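Local structure of putative polyphosphate kinase 2 family protein (Arthrobacter aurescens, 3RHF) at residues A17-L28 against S236-P246. The protein probably acts as a polyphosphate kinase of the PPK2 family, transferring phosphoryl groups between inorganic polyphosphate and nucleotides. Numbering follows the deposited sequence.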
loop_
_atom_site.group_PDB
_atom_site.type_symbol
_atom_site.label_atom_id
_atom_site.label_comp_id
_atom_site.label_asym_id
_atom_site.label_seq_id
_atom_site.Cartn_x
_atom_site.Cartn_y
_atom_site.Cartn_z
ATOM N N ALA A 17 -15.274 -0.275 -19.904
ATOM C CA ALA A 17 -16.532 0.165 -19.296
ATOM C C ALA A 17 -17.685 -0.279 -20.204
ATOM O O ALA A 17 -18.837 -0.318 -19.791
ATOM C CB ALA A 17 -16.542 1.669 -19.086
ATOM N N GLU A 18 -17.351 -0.634 -21.438
ATOM C CA GLU A 18 -18.331 -0.901 -22.479
ATOM C C GLU A 18 -18.440 -2.381 -22.714
ATOM O O GLU A 18 -19.505 -2.931 -22.559
ATOM C CB GLU A 18 -17.932 -0.140 -23.756
ATOM C CG GLU A 18 -18.612 -0.518 -25.088
ATOM C CD GLU A 18 -18.051 0.308 -26.281
ATOM O OE1 GLU A 18 -17.998 1.559 -26.143
ATOM O OE2 GLU A 18 -17.644 -0.294 -27.314
ATOM N N VAL A 19 -17.345 -3.042 -23.063
ATOM C CA VAL A 19 -17.424 -4.433 -23.452
ATOM C C VAL A 19 -17.588 -5.340 -22.239
ATOM O O VAL A 19 -18.112 -6.441 -22.393
ATOM C CB VAL A 19 -16.218 -4.889 -24.365
ATOM C CG1 VAL A 19 -16.233 -4.112 -25.682
ATOM C CG2 VAL A 19 -14.847 -4.722 -23.707
ATOM N N LEU A 20 -17.161 -4.916 -21.038
ATOM C CA LEU A 20 -17.188 -5.822 -19.862
ATOM C C LEU A 20 -18.372 -5.583 -18.950
ATOM O O LEU A 20 -18.563 -6.315 -17.985
ATOM C CB LEU A 20 -15.897 -5.741 -19.042
ATOM C CG LEU A 20 -14.633 -6.228 -19.726
ATOM C CD1 LEU A 20 -13.452 -6.121 -18.734
ATOM C CD2 LEU A 20 -14.804 -7.665 -20.299
ATOM N N ARG A 21 -19.165 -4.572 -19.285
ATOM C CA ARG A 21 -20.360 -4.173 -18.501
ATOM C C ARG A 21 -21.394 -5.293 -18.452
ATOM O O ARG A 21 -21.555 -6.020 -19.414
ATOM C CB ARG A 21 -20.999 -2.947 -19.160
ATOM C CG ARG A 21 -21.796 -2.032 -18.262
ATOM C CD ARG A 21 -22.324 -0.753 -19.009
ATOM N NE ARG A 21 -23.501 -0.223 -18.308
ATOM C CZ ARG A 21 -24.773 -0.599 -18.529
ATOM N NH1 ARG A 21 -25.764 -0.061 -17.799
ATOM N NH2 ARG A 21 -25.078 -1.502 -19.479
ATOM N N VAL A 22 -22.074 -5.439 -17.327
ATOM C CA VAL A 22 -23.220 -6.331 -17.232
ATOM C C VAL A 22 -24.519 -5.548 -17.476
ATOM O O VAL A 22 -24.995 -4.806 -16.616
ATOM C CB VAL A 22 -23.251 -7.031 -15.884
ATOM C CG1 VAL A 22 -24.594 -7.737 -15.658
ATOM C CG2 VAL A 22 -22.083 -7.962 -15.779
ATOM N N GLY A 23 -25.065 -5.716 -18.673
ATOM C CA GLY A 23 -26.234 -4.960 -19.112
ATOM C C GLY A 23 -27.460 -5.835 -19.142
ATOM O O GLY A 23 -27.415 -6.995 -18.753
ATOM N N SER A 24 -28.574 -5.281 -19.608
ATOM C CA SER A 24 -29.830 -6.037 -19.622
ATOM C C SER A 24 -29.664 -7.370 -20.388
ATOM O O SER A 24 -30.225 -8.401 -19.983
ATOM C CB SER A 24 -30.949 -5.192 -20.228
ATOM O OG SER A 24 -30.571 -4.751 -21.521
ATOM N N GLY A 25 -28.864 -7.350 -21.464
ATOM C CA GLY A 25 -28.579 -8.570 -22.240
ATOM C C GLY A 25 -27.838 -9.702 -21.507
ATOM O O GLY A 25 -27.932 -10.853 -21.916
ATOM N N PHE A 26 -27.129 -9.378 -20.410
ATOM C CA PHE A 26 -26.017 -10.200 -19.895
ATOM C C PHE A 26 -26.368 -11.603 -19.485
ATOM O O PHE A 26 -27.368 -11.811 -18.776
ATOM C CB PHE A 26 -25.341 -9.549 -18.662
ATOM C CG PHE A 26 -24.008 -10.198 -18.270
ATOM C CD1 PHE A 26 -23.925 -11.076 -17.189
ATOM C CD2 PHE A 26 -22.852 -9.947 -19.002
ATOM C CE1 PHE A 26 -22.702 -11.682 -16.843
ATOM C CE2 PHE A 26 -21.630 -10.528 -18.654
ATOM C CZ PHE A 26 -21.551 -11.388 -17.571
ATOM N N SER A 27 -25.488 -12.530 -19.878
ATOM C CA SER A 27 -25.413 -13.833 -19.247
ATOM C C SER A 27 -23.961 -14.283 -18.990
ATOM O O SER A 27 -23.089 -14.156 -19.854
ATOM C CB SER A 27 -26.172 -14.874 -20.087
ATOM O OG SER A 27 -25.362 -15.419 -21.107
ATOM N N LEU A 28 -23.723 -14.833 -17.806
ATOM C CA LEU A 28 -22.374 -15.194 -17.386
ATOM C C LEU A 28 -21.806 -16.434 -18.123
ATOM O O LEU A 28 -20.579 -16.665 -18.132
ATOM C CB LEU A 28 -22.330 -15.364 -15.864
ATOM C CG LEU A 28 -20.987 -15.728 -15.200
ATOM C CD1 LEU A 28 -19.941 -14.630 -15.401
ATOM C CD2 LEU A 28 -21.160 -16.068 -13.707
ATOM N N SER A 236 -26.484 -4.944 -10.650
ATOM C CA SER A 236 -25.825 -4.173 -11.678
ATOM C C SER A 236 -26.725 -3.018 -12.157
ATOM O O SER A 236 -27.625 -3.202 -12.967
ATOM C CB SER A 236 -25.433 -5.058 -12.844
ATOM O OG SER A 236 -24.865 -4.301 -13.912
ATOM N N THR A 237 -26.431 -1.806 -11.684
ATOM C CA THR A 237 -27.236 -0.647 -11.981
ATOM C C THR A 237 -26.525 0.393 -12.854
ATOM O O THR A 237 -25.326 0.317 -13.085
ATOM C CB THR A 237 -27.694 -0.023 -10.687
ATOM O OG1 THR A 237 -26.559 0.487 -9.969
ATOM C CG2 THR A 237 -28.420 -1.068 -9.837
ATOM N N GLU A 238 -27.289 1.348 -13.367
ATOM C CA GLU A 238 -26.725 2.475 -14.077
ATOM C C GLU A 238 -25.643 3.227 -13.241
ATOM O O GLU A 238 -24.610 3.560 -13.779
ATOM C CB GLU A 238 -27.844 3.430 -14.558
ATOM N N ILE A 239 -25.867 3.479 -11.948
ATOM C CA ILE A 239 -24.867 4.194 -11.132
ATOM C C ILE A 239 -23.748 3.285 -10.582
ATOM O O ILE A 239 -22.673 3.777 -10.212
ATOM C CB ILE A 239 -25.488 5.005 -9.930
ATOM C CG1 ILE A 239 -26.076 4.087 -8.853
ATOM C CG2 ILE A 239 -26.521 6.020 -10.428
ATOM C CD1 ILE A 239 -27.076 4.737 -7.996
ATOM N N ALA A 240 -23.983 1.975 -10.506
ATOM C CA ALA A 240 -22.924 1.092 -10.108
ATOM C C ALA A 240 -23.030 -0.223 -10.892
ATOM O O ALA A 240 -23.512 -1.246 -10.382
ATOM C CB ALA A 240 -22.939 0.875 -8.635
ATOM N N PRO A 241 -22.553 -0.193 -12.143
ATOM C CA PRO A 241 -22.585 -1.348 -12.986
ATOM C C PRO A 241 -21.644 -2.385 -12.467
ATOM O O PRO A 241 -20.614 -2.013 -11.891
ATOM C CB PRO A 241 -22.061 -0.827 -14.321
ATOM C CG PRO A 241 -22.135 0.645 -14.246
ATOM C CD PRO A 241 -21.941 0.957 -12.820
ATOM N N TRP A 242 -21.973 -3.662 -12.696
ATOM C CA TRP A 242 -20.992 -4.739 -12.537
ATOM C C TRP A 242 -20.133 -4.886 -13.793
ATOM O O TRP A 242 -20.571 -4.574 -14.869
ATOM C CB TRP A 242 -21.677 -6.060 -12.278
ATOM C CG TRP A 242 -21.873 -6.325 -10.876
ATOM C CD1 TRP A 242 -23.056 -6.260 -10.171
ATOM C CD2 TRP A 242 -20.893 -6.740 -9.988
ATOM N NE1 TRP A 242 -22.840 -6.597 -8.883
ATOM C CE2 TRP A 242 -21.511 -6.887 -8.727
ATOM C CE3 TRP A 242 -19.543 -6.997 -10.114
ATOM C CZ2 TRP A 242 -20.813 -7.285 -7.592
ATOM C CZ3 TRP A 242 -18.824 -7.382 -8.971
ATOM C CH2 TRP A 242 -19.462 -7.520 -7.734
ATOM N N HIS A 243 -18.904 -5.322 -13.641
ATOM C CA HIS A 243 -18.110 -5.671 -14.775
ATOM C C HIS A 243 -17.549 -7.041 -14.506
ATOM O O HIS A 243 -17.083 -7.310 -13.418
ATOM C CB HIS A 243 -16.966 -4.696 -14.979
ATOM C CG HIS A 243 -17.397 -3.275 -15.101
ATOM N ND1 HIS A 243 -17.590 -2.471 -14.006
ATOM C CD2 HIS A 243 -17.668 -2.514 -16.189
ATOM C CE1 HIS A 243 -17.979 -1.279 -14.417
ATOM N NE2 HIS A 243 -18.018 -1.274 -15.738
ATOM N N VAL A 244 -17.594 -7.895 -15.507
ATOM C CA VAL A 244 -17.058 -9.236 -15.413
ATOM C C VAL A 244 -15.910 -9.301 -16.419
ATOM O O VAL A 244 -16.117 -9.106 -17.616
ATOM C CB VAL A 244 -18.122 -10.289 -15.763
ATOM C CG1 VAL A 244 -17.436 -11.654 -15.992
ATOM C CG2 VAL A 244 -19.236 -10.357 -14.676
ATOM N N VAL A 245 -14.712 -9.540 -15.880
ATOM C CA VAL A 245 -13.454 -9.411 -16.549
ATOM C C VAL A 245 -12.861 -10.813 -16.689
ATOM O O VAL A 245 -12.473 -11.444 -15.686
ATOM C CB VAL A 245 -12.466 -8.583 -15.701
ATOM C CG1 VAL A 245 -11.163 -8.548 -16.368
ATOM C CG2 VAL A 245 -12.972 -7.139 -15.430
ATOM N N PRO A 246 -12.783 -11.327 -17.926
ATOM C CA PRO A 246 -12.153 -12.612 -18.173
ATOM C C PRO A 246 -10.748 -12.607 -17.579
ATOM O O PRO A 246 -9.985 -11.686 -17.848
ATOM C CB PRO A 246 -12.097 -12.652 -19.670
ATOM C CG PRO A 246 -13.283 -11.989 -20.088
ATOM C CD PRO A 246 -13.518 -10.877 -19.107
#
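Val-244 meets three side chains of 17-28 with its two methyls. Its CG2 touches Val-22 CG2 at 3.9 Å and the far end of the Phe-26 ring, CZ, at 3.8 Å, while CG1 meets Leu-28 CD1, the leucine side chain arriving at about a right angle. Val-22 CG2 also lies over the centre of the Phe-26 ring and reaches the CB of Trp-242, so this one methyl joins the strand to the type I turn from Gly-23 to Phe-26. Leu-20 packs elsewhere along the strand: CD1 lies 3.5 Å from Val-245 CG2 and CD2 abuts Pro-246 CD, with Ala-256 of helix 250-266 also against its side chain. Strand 242-246 forms one edge, within this chain, of the parallel sheet of a P-loop NTPase-type α/β/α sandwich, and residues 20-22 run antiparallel along its outer side. Arg-21 and His-243 form a single non-hydrogen-bonded pair, bracketed by Val-244 N to Leu-20 O (3.1 Å) and Val-22 N to Trp-242 O (3.0 Å). His-243 turns its ND1 to the carbonyl of Lys-183 on the adjacent strand. Beside this bridge Arg-21 CG lies near Pro-241 CB. Farther along, Ser-236 holds OG anti to its backbone N (chi1 176°), where it donates to Val-22 O at 2.8 Å, in the carbonyl plane on a lone pair. Ser-236 OG in turn accepts a nearly straight hydrogen bond from Trp-242 N (3.2 Å, 171°). With an alanine here, the Val-22 carbonyl and the Trp-242 N-H would probably both lose this shared partner, leaving 17-28 less firmly tied to the loop at Ser-236.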